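Local coordinates for probable cell division protein WhiA (Thermotoga maritima, PDB 3HYI) that is probably involved in cell division and chromosome segregation, and joins a degenerate LAGLIDADG homing endonuclease domain to a DNA-binding helix-turn-helix domain, at residues Leu115-Phe119 / Phe181-Ile185; Phe22-Val28 / Lys67-Lys71; Asp247-Ala252 / Lys280-Ile284; Glu11-Glu15 / His54-Ala58; Phe105-Phe111 / Ser150-Phe155. One frame throughout, in Å; residues are numbered along the deposited sequence.

Contact 1: Leu115-Phe119 / Phe181-Ile185; sequences LRGLF and FLEAI
Phe-119 and Phe-181 meet at the apolar centre as an offset edge-to-face pair, the edge of Phe-181 directed at the face of Phe-119 with the planes 64° apart and the ring centroids 6.0 Å from each other. Both rings leave their helices with CG anti to the backbone N (chi1 178° and -177°), which carries them into the space between the two backbones. Leu-115 meets CE1 of Phe-181, while Phe-119 approaches CE2 of that ring: CD2 of Leu-115 lies 3.8 Å from CE1 of Phe-181, and CD1 is scarcely farther off. Ile-185, which buries more surface here than any other residue, reaches both Leu-115 and Phe-119. Its CG2 rests 4.0 Å from CB of Leu-115, while its CD1 stretches to CD1 of Phe-119. Leu-134 of strand 134-138 touches both rings, and Ile-136 touches Phe-181.

Farther out, CB of Arg-116 packs on CB of Ile-185, and the arginine chain then bends at chi3 to bring NH1 within 3.2 Å of the carbonyl O of Ile-185. This hydrogen bond arrives from above the carbonyl plane. NE of the same guanidinium forms a salt bridge with Glu-31, so one arginine ties the end of helix 175-184 to helix 25-39. Helices 25-39 and 108-122, linked in this way, are consistent with the paired central helices of the LAGLIDADG fold.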
# COMPACT_ATOMS: atom_id res chain seq x y z
N LEU A 115 -1.11 23.18 2.91
CA LEU A 115 -1.24 21.72 2.80
C LEU A 115 -1.33 21.05 4.17
O LEU A 115 -2.13 20.13 4.36
CB LEU A 115 -0.06 21.11 2.04
CG LEU A 115 -0.10 21.16 0.51
CD1 LEU A 115 1.18 20.54 -0.03
CD2 LEU A 115 -1.33 20.44 -0.04
N ARG A 116 -0.50 21.49 5.11
CA ARG A 116 -0.50 20.96 6.47
C ARG A 116 -1.87 21.18 7.13
O ARG A 116 -2.41 20.28 7.76
CB ARG A 116 0.61 21.60 7.30
CG ARG A 116 0.72 21.02 8.71
CD ARG A 116 2.07 21.32 9.35
NE ARG A 116 2.38 22.75 9.35
CZ ARG A 116 3.30 23.35 8.60
NH1 ARG A 116 4.09 22.67 7.77
NH2 ARG A 116 3.45 24.66 8.70
N GLY A 117 -2.42 22.38 6.97
CA GLY A 117 -3.75 22.70 7.47
C GLY A 117 -4.84 21.85 6.83
O GLY A 117 -5.71 21.32 7.53
N LEU A 118 -4.79 21.72 5.51
CA LEU A 118 -5.74 20.88 4.76
C LEU A 118 -5.73 19.43 5.24
O LEU A 118 -6.78 18.82 5.41
CB LEU A 118 -5.43 20.91 3.26
CG LEU A 118 -5.86 22.14 2.45
CD1 LEU A 118 -5.46 21.96 0.99
CD2 LEU A 118 -7.36 22.39 2.57
N PHE A 119 -4.52 18.90 5.43
CA PHE A 119 -4.33 17.51 5.82
C PHE A 119 -4.75 17.23 7.26
O PHE A 119 -5.44 16.24 7.52
CB PHE A 119 -2.87 17.12 5.63
CG PHE A 119 -2.56 15.71 6.05
CD1 PHE A 119 -1.98 15.44 7.28
CD2 PHE A 119 -2.88 14.65 5.22
CE1 PHE A 119 -1.70 14.15 7.66
CE2 PHE A 119 -2.61 13.34 5.60
CZ PHE A 119 -2.02 13.09 6.82
N PHE A 181 5.25 14.34 0.26
CA PHE A 181 4.17 15.13 0.84
C PHE A 181 4.32 15.22 2.36
O PHE A 181 4.29 16.32 2.93
CB PHE A 181 2.82 14.50 0.50
CG PHE A 181 1.64 15.28 0.99
CD1 PHE A 181 1.03 16.22 0.18
CD2 PHE A 181 1.13 15.06 2.27
CE1 PHE A 181 -0.07 16.95 0.64
CE2 PHE A 181 0.04 15.78 2.73
CZ PHE A 181 -0.57 16.72 1.91
N LEU A 182 4.49 14.07 3.00
CA LEU A 182 4.59 14.01 4.46
C LEU A 182 5.81 14.75 4.99
O LEU A 182 5.72 15.47 5.98
CB LEU A 182 4.59 12.56 4.94
CG LEU A 182 3.27 11.80 4.78
CD1 LEU A 182 3.45 10.34 5.17
CD2 LEU A 182 2.16 12.43 5.61
N GLU A 183 6.96 14.56 4.33
CA GLU A 183 8.18 15.25 4.74
C GLU A 183 8.09 16.76 4.51
O GLU A 183 8.57 17.54 5.33
CB GLU A 183 9.40 14.68 4.00
CG GLU A 183 10.71 15.26 4.52
CD GLU A 183 11.93 14.48 4.08
OE1 GLU A 183 11.79 13.49 3.33
OE2 GLU A 183 13.04 14.87 4.48
N ALA A 184 7.47 17.16 3.40
CA ALA A 184 7.26 18.58 3.10
C ALA A 184 6.50 19.28 4.23
O ALA A 184 6.88 20.38 4.64
CB ALA A 184 6.52 18.73 1.78
N ILE A 185 5.45 18.64 4.75
CA ILE A 185 4.63 19.24 5.81
C ILE A 185 5.18 19.03 7.23
O ILE A 185 4.60 19.52 8.20
CB ILE A 185 3.14 18.78 5.72
CG1 ILE A 185 2.98 17.28 6.02
CG2 ILE A 185 2.56 19.12 4.35
CD1 ILE A 185 1.54 16.80 5.96

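Contact 2: Phe22-Val28 / Lys67-Lys71; sequences FGSREEV and KYLSK
Tyr-68 lies against Val-28 and Phe-22, which both approach from the same side of its ring, and this is where the contact is tight. A methyl of Val-28, CG2, stands over the middle of the tyrosine face, 3.6 Å from the ring centroid and 12° off the normal, a well-formed CH-pi contact. Phe-22 comes in obliquely, its CB 3.5 Å from CD2 of Tyr-68; the two side chains slide past each other in opposite directions, their ring planes at 43°. Tyr-68 points its ring at the start of helix 25-39 because its chi1 of 179° sets CG trans to N. The second methyl of Val-28, CG1, faces Leu-69 tip to tip, 3.7 Å from its CG, and Ile-29 and Leu-32 of the same helix continue the cover over that leucine.

The outer side is looser. Arg-25 extends across Leu-69 at about a right angle, and CD2 of the leucine lies over one face of the guanidinium, 3.7 Å from NH1; no hydrogen bond joins the two segments directly. A water takes that role instead, donating to the carbonyl O of Phe-22 and lying 2.7 Å from OH of Tyr-68. Ser-24 N-caps helix 25-39, its OG receiving a weak bond from N of Glu-27 and donating to OE2 of that glutamate, while Ser-70 closes helix 56-68 with a Schellman motif. One helix start is thus seated on one helix end in the N-terminal LAGLIDADG-like domain. The chemistry implies an attachment made by apolar and aromatic surfaces, with polar linkage left to a bridging water at the margin.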
# COMPACT_ATOMS: atom_id res chain seq x y z
N PHE A 22 6.30 27.50 13.58
CA PHE A 22 5.47 28.53 12.95
C PHE A 22 6.42 29.47 12.19
O PHE A 22 7.03 30.36 12.79
CB PHE A 22 4.65 29.29 13.99
CG PHE A 22 3.93 28.39 14.95
CD1 PHE A 22 2.73 27.78 14.59
CD2 PHE A 22 4.45 28.14 16.21
CE1 PHE A 22 2.07 26.94 15.48
CE2 PHE A 22 3.79 27.30 17.10
CZ PHE A 22 2.60 26.70 16.74
N GLY A 23 6.55 29.24 10.89
CA GLY A 23 7.56 29.90 10.06
C GLY A 23 7.50 31.41 10.12
O GLY A 23 8.53 32.08 10.24
N SER A 24 6.29 31.93 10.02
CA SER A 24 6.02 33.35 10.04
C SER A 24 4.53 33.52 10.19
O SER A 24 3.77 32.55 10.12
CB SER A 24 6.49 34.01 8.74
OG SER A 24 5.85 33.43 7.61
N ARG A 25 4.10 34.75 10.39
CA ARG A 25 2.69 35.08 10.49
C ARG A 25 1.90 34.67 9.24
O ARG A 25 0.76 34.23 9.32
CB ARG A 25 2.55 36.58 10.72
CG ARG A 25 1.15 37.01 10.97
CD ARG A 25 1.07 38.50 11.14
NE ARG A 25 -0.32 38.90 10.93
CZ ARG A 25 -1.26 38.92 11.88
NH1 ARG A 25 -0.97 38.59 13.14
NH2 ARG A 25 -2.49 39.28 11.55
N GLU A 26 2.54 34.83 8.09
CA GLU A 26 1.95 34.53 6.79
C GLU A 26 1.71 33.03 6.62
O GLU A 26 0.67 32.60 6.13
CB GLU A 26 2.86 35.03 5.67
CG GLU A 26 2.91 36.55 5.53
CD GLU A 26 3.64 37.26 6.66
OE1 GLU A 26 4.65 36.72 7.19
OE2 GLU A 26 3.21 38.38 7.03
N GLU A 27 2.70 32.24 7.03
CA GLU A 27 2.60 30.78 7.00
C GLU A 27 1.60 30.26 8.03
O GLU A 27 0.92 29.26 7.78
CB GLU A 27 3.98 30.15 7.24
CG GLU A 27 4.92 30.30 6.07
CD GLU A 27 6.37 30.11 6.47
OE1 GLU A 27 6.80 28.94 6.59
OE2 GLU A 27 7.07 31.12 6.68
N VAL A 28 1.51 30.93 9.17
CA VAL A 28 0.52 30.60 10.20
C VAL A 28 -0.90 30.85 9.70
O VAL A 28 -1.79 30.01 9.89
CB VAL A 28 0.77 31.41 11.50
CG1 VAL A 28 -0.39 31.27 12.48
CG2 VAL A 28 2.08 30.98 12.15
N LYS A 67 -3.19 30.78 19.16
CA LYS A 67 -2.32 31.30 20.22
C LYS A 67 -1.17 32.12 19.63
O LYS A 67 -0.83 33.18 20.16
CB LYS A 67 -1.78 30.14 21.05
CG LYS A 67 -0.73 30.50 22.09
CD LYS A 67 -0.21 29.24 22.76
CE LYS A 67 1.10 29.47 23.49
NZ LYS A 67 0.89 30.10 24.82
N TYR A 68 -0.57 31.62 18.55
CA TYR A 68 0.47 32.35 17.84
C TYR A 68 -0.03 33.73 17.40
O TYR A 68 0.69 34.72 17.52
CB TYR A 68 0.96 31.56 16.62
CG TYR A 68 2.04 32.27 15.82
CD1 TYR A 68 1.72 33.31 14.94
CD2 TYR A 68 3.38 31.91 15.93
CE1 TYR A 68 2.70 33.97 14.22
CE2 TYR A 68 4.37 32.56 15.20
CZ TYR A 68 4.02 33.59 14.35
OH TYR A 68 4.98 34.25 13.62
N LEU A 69 -1.27 33.78 16.91
CA LEU A 69 -1.88 35.01 16.41
C LEU A 69 -2.53 35.88 17.51
O LEU A 69 -2.98 36.98 17.23
CB LEU A 69 -2.93 34.67 15.34
CG LEU A 69 -2.40 34.00 14.07
CD1 LEU A 69 -3.52 33.32 13.28
CD2 LEU A 69 -1.65 35.00 13.20
N SER A 70 -2.56 35.37 18.74
CA SER A 70 -3.21 36.05 19.87
C SER A 70 -4.70 36.29 19.62
O SER A 70 -5.22 37.38 19.86
CB SER A 70 -2.50 37.36 20.23
OG SER A 70 -1.12 37.15 20.47
N LYS A 71 -5.38 35.26 19.12
CA LYS A 71 -6.81 35.32 18.84
C LYS A 71 -7.56 34.34 19.76
O LYS A 71 -7.15 33.19 19.90
CB LYS A 71 -7.08 34.98 17.38
CG LYS A 71 -6.52 35.99 16.38
CD LYS A 71 -7.44 37.19 16.22
CE LYS A 71 -6.94 38.13 15.13
NZ LYS A 71 -5.73 38.91 15.54
O HOH W 1 7.29 32.93 13.44

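Contact 3: Asp247-Ala252 / Lys280-Ile284; sequences DLRRVA and KLKRI
OD2 of Asp-247 is gripped by two cationic side chains of the facing helix. NH2 of Arg-283 donates to it at 2.8 Å from the syn side, somewhat out of the carboxylate plane, and the N-H...O angle of 130° makes the bond a bent one. NZ of Lys-280 reaches the anti lone pair of the same OD2 at 3.1 Å, after bends at chi3 and chi4 curl the lysine chain round toward the acid. The result is a salt-bridge network in which one oxygen joins two positive charges; their proximity would probably favour the ionised carboxylate. With chi1 at 65°, CG of Asp-247 sits between the backbone N and carbonyl carbon, directing the acid across to Arg-283.

CD2 of Leu-248 lies over one face of the Arg-283 guanidinium, offset toward its rim and 3.4 Å from NH2, while Asp-247 holds the edge. Deeper in, CG2 of Val-251 packs 3.6 Å from CD of Lys-280, and its CG1 meets CD2 of Leu-281. Ile-284 slides CD1 in toward the backbone, 3.5 Å from the carbonyl O of Leu-248, and on to Ala-252.

The axes of the two short segments approach to 9.7 Å and cross at -94°, nearly perpendicular. Segment 280-284, on helix 274-288 of the predicted helix-turn-helix motif, thus crosses segment 247-252 of helix 246-257, and the long helix 207-238 covers both, with Ile-232 touching Ala-252 as well as Ile-284.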
# COMPACT_ATOMS: atom_id res chain seq x y z
N ASP A 247 -1.62 -52.30 -11.67
CA ASP A 247 -1.59 -50.84 -11.61
C ASP A 247 -0.19 -50.25 -11.88
O ASP A 247 -0.07 -49.17 -12.45
CB ASP A 247 -2.14 -50.32 -10.28
CG ASP A 247 -1.30 -50.73 -9.09
OD1 ASP A 247 -0.80 -51.87 -9.06
OD2 ASP A 247 -1.15 -49.89 -8.17
N LEU A 248 0.85 -50.97 -11.48
CA LEU A 248 2.22 -50.58 -11.80
C LEU A 248 2.55 -50.86 -13.26
O LEU A 248 3.35 -50.15 -13.87
CB LEU A 248 3.22 -51.31 -10.89
CG LEU A 248 3.13 -51.03 -9.39
CD1 LEU A 248 4.34 -51.64 -8.68
CD2 LEU A 248 3.02 -49.54 -9.09
N ARG A 249 1.93 -51.90 -13.82
CA ARG A 249 2.19 -52.29 -15.20
C ARG A 249 1.74 -51.22 -16.19
O ARG A 249 2.47 -50.91 -17.14
CB ARG A 249 1.49 -53.61 -15.52
CG ARG A 249 1.67 -54.07 -16.95
CD ARG A 249 0.96 -55.38 -17.17
NE ARG A 249 -0.48 -55.19 -17.10
CZ ARG A 249 -1.25 -54.81 -18.12
NH1 ARG A 249 -0.73 -54.58 -19.32
NH2 ARG A 249 -2.56 -54.66 -17.94
N ARG A 250 0.55 -50.67 -15.98
CA ARG A 250 0.01 -49.62 -16.84
C ARG A 250 0.83 -48.34 -16.75
O ARG A 250 1.01 -47.65 -17.75
CB ARG A 250 -1.45 -49.32 -16.48
CG ARG A 250 -2.39 -50.48 -16.73
CD ARG A 250 -3.84 -50.05 -16.58
NE ARG A 250 -4.21 -49.84 -15.18
CZ ARG A 250 -4.51 -50.81 -14.32
NH1 ARG A 250 -4.49 -52.09 -14.69
NH2 ARG A 250 -4.84 -50.50 -13.06
N VAL A 251 1.30 -48.03 -15.55
CA VAL A 251 2.13 -46.84 -15.31
C VAL A 251 3.49 -46.96 -15.99
O VAL A 251 4.00 -45.98 -16.55
CB VAL A 251 2.31 -46.59 -13.79
CG1 VAL A 251 3.36 -45.51 -13.53
CG2 VAL A 251 0.98 -46.21 -13.16
N ALA A 252 4.08 -48.16 -15.95
CA ALA A 252 5.35 -48.43 -16.61
C ALA A 252 5.23 -48.30 -18.13
O ALA A 252 6.09 -47.70 -18.77
CB ALA A 252 5.85 -49.83 -16.25
N LYS A 280 3.47 -44.45 -7.57
CA LYS A 280 3.60 -45.71 -8.31
C LYS A 280 4.94 -45.84 -9.02
O LYS A 280 5.52 -46.93 -9.06
CB LYS A 280 2.47 -45.84 -9.32
CG LYS A 280 1.18 -46.26 -8.68
CD LYS A 280 0.05 -46.19 -9.67
CE LYS A 280 -1.24 -45.82 -8.98
NZ LYS A 280 -1.64 -46.84 -7.97
N LEU A 281 5.42 -44.73 -9.57
CA LEU A 281 6.74 -44.69 -10.18
C LEU A 281 7.85 -44.94 -9.15
O LEU A 281 8.84 -45.59 -9.46
CB LEU A 281 6.97 -43.35 -10.89
CG LEU A 281 6.26 -43.22 -12.24
CD1 LEU A 281 6.16 -41.76 -12.67
CD2 LEU A 281 6.97 -44.05 -13.30
N LYS A 282 7.66 -44.43 -7.93
CA LYS A 282 8.61 -44.68 -6.83
C LYS A 282 8.69 -46.16 -6.47
O LYS A 282 9.77 -46.69 -6.22
CB LYS A 282 8.24 -43.86 -5.59
CG LYS A 282 8.35 -42.36 -5.78
N ARG A 283 7.53 -46.83 -6.45
CA ARG A 283 7.47 -48.27 -6.23
C ARG A 283 8.20 -49.05 -7.33
O ARG A 283 8.91 -50.01 -7.06
CB ARG A 283 6.03 -48.76 -6.16
CG ARG A 283 5.31 -48.38 -4.88
CD ARG A 283 4.17 -49.35 -4.59
NE ARG A 283 2.94 -49.00 -5.31
CZ ARG A 283 2.03 -49.87 -5.74
NH1 ARG A 283 2.18 -51.18 -5.57
NH2 ARG A 283 0.95 -49.43 -6.36
N ILE A 284 7.98 -48.62 -8.58
CA ILE A 284 8.62 -49.25 -9.73
C ILE A 284 10.14 -49.13 -9.64
O ILE A 284 10.87 -50.09 -9.89
CB ILE A 284 8.10 -48.64 -11.06
CG1 ILE A 284 6.67 -49.11 -11.33
CG2 ILE A 284 9.01 -49.02 -12.22
CD1 ILE A 284 5.98 -48.35 -12.44

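Contact 4: Glu11-Glu15 / His54-Ala58; sequences EEIKE and HSFAA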
# COMPACT_ATOMS: atom_id res chain seq x y z
N GLU A 11 -3.71 9.29 12.75
CA GLU A 11 -3.62 10.18 13.91
C GLU A 11 -2.19 10.25 14.45
O GLU A 11 -1.77 11.29 14.94
CB GLU A 11 -4.59 9.74 15.01
CG GLU A 11 -4.68 10.68 16.24
CD GLU A 11 -5.26 12.06 15.92
OE1 GLU A 11 -5.73 12.29 14.79
OE2 GLU A 11 -5.24 12.92 16.83
N GLU A 12 -1.45 9.14 14.36
CA GLU A 12 -0.04 9.12 14.75
C GLU A 12 0.81 10.07 13.90
O GLU A 12 1.71 10.73 14.42
CB GLU A 12 0.53 7.70 14.67
CG GLU A 12 0.11 6.81 15.82
CD GLU A 12 0.74 5.44 15.74
OE1 GLU A 12 1.45 5.06 16.69
OE2 GLU A 12 0.54 4.74 14.72
N ILE A 13 0.53 10.12 12.60
CA ILE A 13 1.14 11.10 11.71
C ILE A 13 0.77 12.52 12.12
O ILE A 13 1.63 13.40 12.20
CB ILE A 13 0.72 10.87 10.24
CG1 ILE A 13 1.33 9.59 9.70
CG2 ILE A 13 1.13 12.05 9.35
CD1 ILE A 13 0.49 8.94 8.64
N LYS A 14 -0.51 12.75 12.40
CA LYS A 14 -1.00 14.07 12.77
C LYS A 14 -0.44 14.58 14.11
O LYS A 14 -0.27 15.78 14.30
CB LYS A 14 -2.53 14.10 12.77
CG LYS A 14 -3.10 14.01 11.38
CD LYS A 14 -4.61 14.08 11.35
CE LYS A 14 -5.13 13.94 9.93
NZ LYS A 14 -6.56 14.29 9.80
N GLU A 15 -0.14 13.66 15.03
CA GLU A 15 0.50 14.01 16.30
C GLU A 15 1.90 14.61 16.12
O GLU A 15 2.30 15.48 16.89
CB GLU A 15 0.58 12.79 17.22
CG GLU A 15 -0.75 12.40 17.86
CD GLU A 15 -0.68 11.10 18.62
OE1 GLU A 15 0.19 10.26 18.31
OE2 GLU A 15 -1.50 10.91 19.55
N HIS A 54 -12.41 15.98 13.51
CA HIS A 54 -12.45 14.61 14.03
C HIS A 54 -11.12 14.18 14.64
O HIS A 54 -11.01 13.08 15.18
CB HIS A 54 -12.87 13.65 12.92
CG HIS A 54 -14.25 13.90 12.40
ND1 HIS A 54 -14.53 14.89 11.48
CD2 HIS A 54 -15.43 13.30 12.68
CE1 HIS A 54 -15.82 14.89 11.22
NE2 HIS A 54 -16.39 13.93 11.93
N SER A 55 -10.11 15.05 14.56
CA SER A 55 -8.78 14.76 15.08
C SER A 55 -8.45 15.65 16.28
O SER A 55 -8.67 16.86 16.23
CB SER A 55 -7.74 14.96 13.98
OG SER A 55 -6.43 14.78 14.47
N PHE A 56 -7.93 15.05 17.34
CA PHE A 56 -7.44 15.80 18.50
C PHE A 56 -6.11 16.48 18.19
O PHE A 56 -5.85 17.57 18.69
CB PHE A 56 -7.29 14.90 19.73
CG PHE A 56 -8.60 14.52 20.35
CD1 PHE A 56 -9.12 13.24 20.20
CD2 PHE A 56 -9.33 15.45 21.09
CE1 PHE A 56 -10.33 12.89 20.77
CE2 PHE A 56 -10.54 15.11 21.66
CZ PHE A 56 -11.04 13.83 21.50
N ALA A 57 -5.27 15.83 17.39
CA ALA A 57 -4.03 16.44 16.92
C ALA A 57 -4.33 17.72 16.13
O ALA A 57 -3.70 18.75 16.35
CB ALA A 57 -3.24 15.46 16.06
N ALA A 58 -5.31 17.63 15.23
CA ALA A 58 -5.76 18.79 14.45
C ALA A 58 -6.32 19.90 15.35
O ALA A 58 -6.04 21.07 15.13
CB ALA A 58 -6.81 18.37 13.43
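The end of helix 9-16 meets the start of helix 56-68, with the closest CA atoms, those of Glu-15 and Ala-57, 5.2 Å apart. Glu-11 carries the polar part of the contact, using both carboxylate oxygens. OG of Ser-55 donates to OE1 of Glu-11 at 2.6 Å, and N of Ala-57 donates to OE2 at 3.0 Å with an N-H...O angle of 157°. Each bond uses a syn lone pair, so the carboxylate receives the hydroxyl and the amide as a two-pronged acceptor. A bend at chi2 (65°) turns the glutamate's end across to the other helix.

Ser-55 is the N-cap of helix 56-68, its own OG accepting from N of Ala-58 at 3.2 Å along a nearly straight bond of 170°. The hydroxyl thus both caps the first turn and donates to the glutamate, whose negative charge at the helix N-terminus would probably interact favourably with the helix dipole. Replacing Glu-11 by an alanine removes both acceptors and would probably leave the amide of Ala-57 and the hydroxyl of Ser-55 without these mates, though the serine would keep its cap bond.

Beside this polar pair the helices close on small apolar groups. CB of Ala-57 packs 3.6 Å from CB of Lys-14 and also touches the carbonyl O of that lysine. The lysine chain runs out extended, its CD passing 3.7 Å from OG of Ser-55, before NZ bonds to the carbonyl oxygens of Gly-123 and Leu-120; the same amino group makes a cation-pi contact with Phe-119.

Contact 5: Phe105-Phe111 / Ser150-Phe155; sequences FFDVALF and SLKDFF
Phe-111 is a knob set among Ser-150, Leu-151, Phe-154 and Phe-155, the hole formed by the last turns of helix 141-155. Its ring heads straight for the facing helix, since a chi1 of -180° swings CG to the far side of CB from its own N. There CB of Ser-150 lies over one face, 3.5 Å from the ring centroid and 20° off the normal, in a CH-pi contact displaced toward the rim. CG of Leu-151 stands at the ring edge, in plane, 4.0 Å from CZ of Phe-111.

Phe-154 is the second large contributor. Its CD2 comes within 3.6 Å of CD2 of Phe-111, with the planes 37° apart and the side chains crossing obliquely. Over one face of Phe-154 stands CB of Val-108, 4.2 Å from its ring centroid, while the carbonyl O of Phe-105 lies at the ring edge, 3.6 Å from CE2 of Phe-154. Val-108, the third residue, also sends CG2 to CZ of Phe-155 at 3.8 Å.

A valine in place of Phe-111 would probably leave the hole among Ser-150, Leu-151, Phe-154 and Phe-155 partly unfilled and take from Phe-154 its ring neighbour. Asp-107 N-caps helix 108-122, its OD2 accepting from N of Leu-110 at 3.2 Å and more weakly from N of Ala-109, so the start of the helix that presents these side chains is held in place. With no hydrogen bond between the two segments, the chemistry implies that helix 108-122 and helix 141-155 are joined here mainly by aromatic and aliphatic surfaces, so that shape fit rather than polar bonding probably sets how they mesh.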
# COMPACT_ATOMS: atom_id res chain seq x y z
N PHE A 105 -1.18 29.70 -2.40
CA PHE A 105 -0.50 28.96 -3.46
C PHE A 105 0.72 29.68 -4.00
O PHE A 105 1.56 29.06 -4.63
CB PHE A 105 -1.46 28.69 -4.62
CG PHE A 105 -2.72 28.00 -4.20
CD1 PHE A 105 -2.72 26.64 -3.93
CD2 PHE A 105 -3.90 28.71 -4.06
CE1 PHE A 105 -3.88 26.00 -3.54
CE2 PHE A 105 -5.07 28.08 -3.66
CZ PHE A 105 -5.05 26.72 -3.40
N PHE A 106 0.83 30.98 -3.71
CA PHE A 106 1.78 31.85 -4.39
C PHE A 106 3.25 31.55 -4.16
O PHE A 106 4.13 32.17 -4.74
CB PHE A 106 1.55 33.30 -3.94
CG PHE A 106 1.57 34.26 -5.06
CD1 PHE A 106 0.44 34.43 -5.85
CD2 PHE A 106 2.72 34.97 -5.37
CE1 PHE A 106 0.45 35.30 -6.90
CE2 PHE A 106 2.73 35.85 -6.42
CZ PHE A 106 1.59 36.02 -7.19
N ASP A 107 3.52 30.57 -3.31
CA ASP A 107 4.77 30.50 -2.61
C ASP A 107 4.85 29.09 -2.06
O ASP A 107 3.84 28.58 -1.56
CB ASP A 107 4.71 31.52 -1.48
CG ASP A 107 6.03 31.75 -0.83
OD1 ASP A 107 6.86 32.43 -1.46
OD2 ASP A 107 6.23 31.28 0.31
N VAL A 108 6.01 28.45 -2.15
CA VAL A 108 6.14 27.07 -1.67
C VAL A 108 6.07 26.99 -0.15
O VAL A 108 5.55 26.01 0.40
CB VAL A 108 7.43 26.37 -2.19
CG1 VAL A 108 8.68 27.16 -1.83
CG2 VAL A 108 7.52 24.95 -1.65
N ALA A 109 6.57 28.01 0.54
CA ALA A 109 6.46 28.07 2.00
C ALA A 109 5.00 28.22 2.43
O ALA A 109 4.52 27.49 3.30
CB ALA A 109 7.31 29.21 2.55
N LEU A 110 4.29 29.17 1.82
CA LEU A 110 2.87 29.37 2.10
C LEU A 110 2.05 28.13 1.74
O LEU A 110 1.16 27.73 2.48
CB LEU A 110 2.33 30.58 1.33
CG LEU A 110 2.94 31.94 1.67
CD1 LEU A 110 2.45 33.01 0.70
CD2 LEU A 110 2.63 32.33 3.12
N PHE A 111 2.38 27.52 0.60
CA PHE A 111 1.66 26.34 0.12
C PHE A 111 1.83 25.12 1.03
O PHE A 111 0.88 24.37 1.25
CB PHE A 111 2.08 26.01 -1.31
CG PHE A 111 1.37 24.81 -1.87
CD1 PHE A 111 0.00 24.84 -2.08
CD2 PHE A 111 2.08 23.66 -2.19
CE1 PHE A 111 -0.66 23.73 -2.60
CE2 PHE A 111 1.42 22.55 -2.71
CZ PHE A 111 0.05 22.59 -2.91
N SER A 150 -0.51 22.88 -7.76
CA SER A 150 0.66 23.31 -6.99
C SER A 150 1.46 22.12 -6.46
O SER A 150 2.68 22.20 -6.35
CB SER A 150 0.24 24.23 -5.84
OG SER A 150 -0.09 25.52 -6.32
N LEU A 151 0.78 21.03 -6.12
CA LEU A 151 1.45 19.79 -5.73
C LEU A 151 2.37 19.30 -6.84
O LEU A 151 3.46 18.80 -6.58
CB LEU A 151 0.43 18.70 -5.38
CG LEU A 151 -0.18 18.77 -3.98
CD1 LEU A 151 -1.32 17.76 -3.84
CD2 LEU A 151 0.89 18.53 -2.92
N LYS A 152 1.91 19.45 -8.09
CA LYS A 152 2.68 19.04 -9.26
C LYS A 152 3.82 20.02 -9.56
O LYS A 152 4.97 19.60 -9.74
CB LYS A 152 1.77 18.94 -10.48
N ASP A 153 3.51 21.31 -9.61
CA ASP A 153 4.50 22.35 -9.91
C ASP A 153 5.66 22.36 -8.92
O ASP A 153 6.82 22.37 -9.31
CB ASP A 153 3.85 23.74 -9.94
CG ASP A 153 2.86 23.91 -11.09
OD1 ASP A 153 1.92 24.72 -10.94
OD2 ASP A 153 3.01 23.24 -12.13
N PHE A 154 5.33 22.34 -7.63
CA PHE A 154 6.34 22.46 -6.57
C PHE A 154 7.06 21.16 -6.25
O PHE A 154 8.27 21.15 -6.06
CB PHE A 154 5.71 23.01 -5.28
CG PHE A 154 5.28 24.46 -5.37
CD1 PHE A 154 6.17 25.44 -5.75
CD2 PHE A 154 3.98 24.83 -5.03
CE1 PHE A 154 5.78 26.77 -5.82
CE2 PHE A 154 3.59 26.16 -5.09
CZ PHE A 154 4.49 27.13 -5.49
N PHE A 155 6.31 20.06 -6.17
CA PHE A 155 6.85 18.79 -5.67
C PHE A 155 6.80 17.63 -6.66
O PHE A 155 7.19 16.51 -6.32
CB PHE A 155 6.11 18.39 -4.39
CG PHE A 155 6.25 19.40 -3.28
CD1 PHE A 155 7.40 19.45 -2.51
CD2 PHE A 155 5.23 20.30 -3.00
CE1 PHE A 155 7.54 20.37 -1.48
CE2 PHE A 155 5.35 21.23 -1.98
CZ PHE A 155 6.51 21.27 -1.22

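Overall arrangement
Four contacts gather in the LAGLIDADG-like part of the chain and one stands far off. Contacts 1 and 5 share helix 108-122, and their centres are about 11 Å apart; Leu-151 of contact 5 touches both Leu-115 and Phe-181 of contact 1. Contact 4, about 13 Å from contact 1 between centres, meets it through Ile-13 and Lys-14 on Phe-119. Contact 2 lies about 19 Å from contact 5 between centres and touches it through Leu-110; it shares helix 56-68 with contact 4 without touching it. Contact 3, in the C-terminal helix-turn-helix domain, is about 69 Å from contact 1 between centres, and a sodium ion lies about 11 Å from its Val-251 side chain.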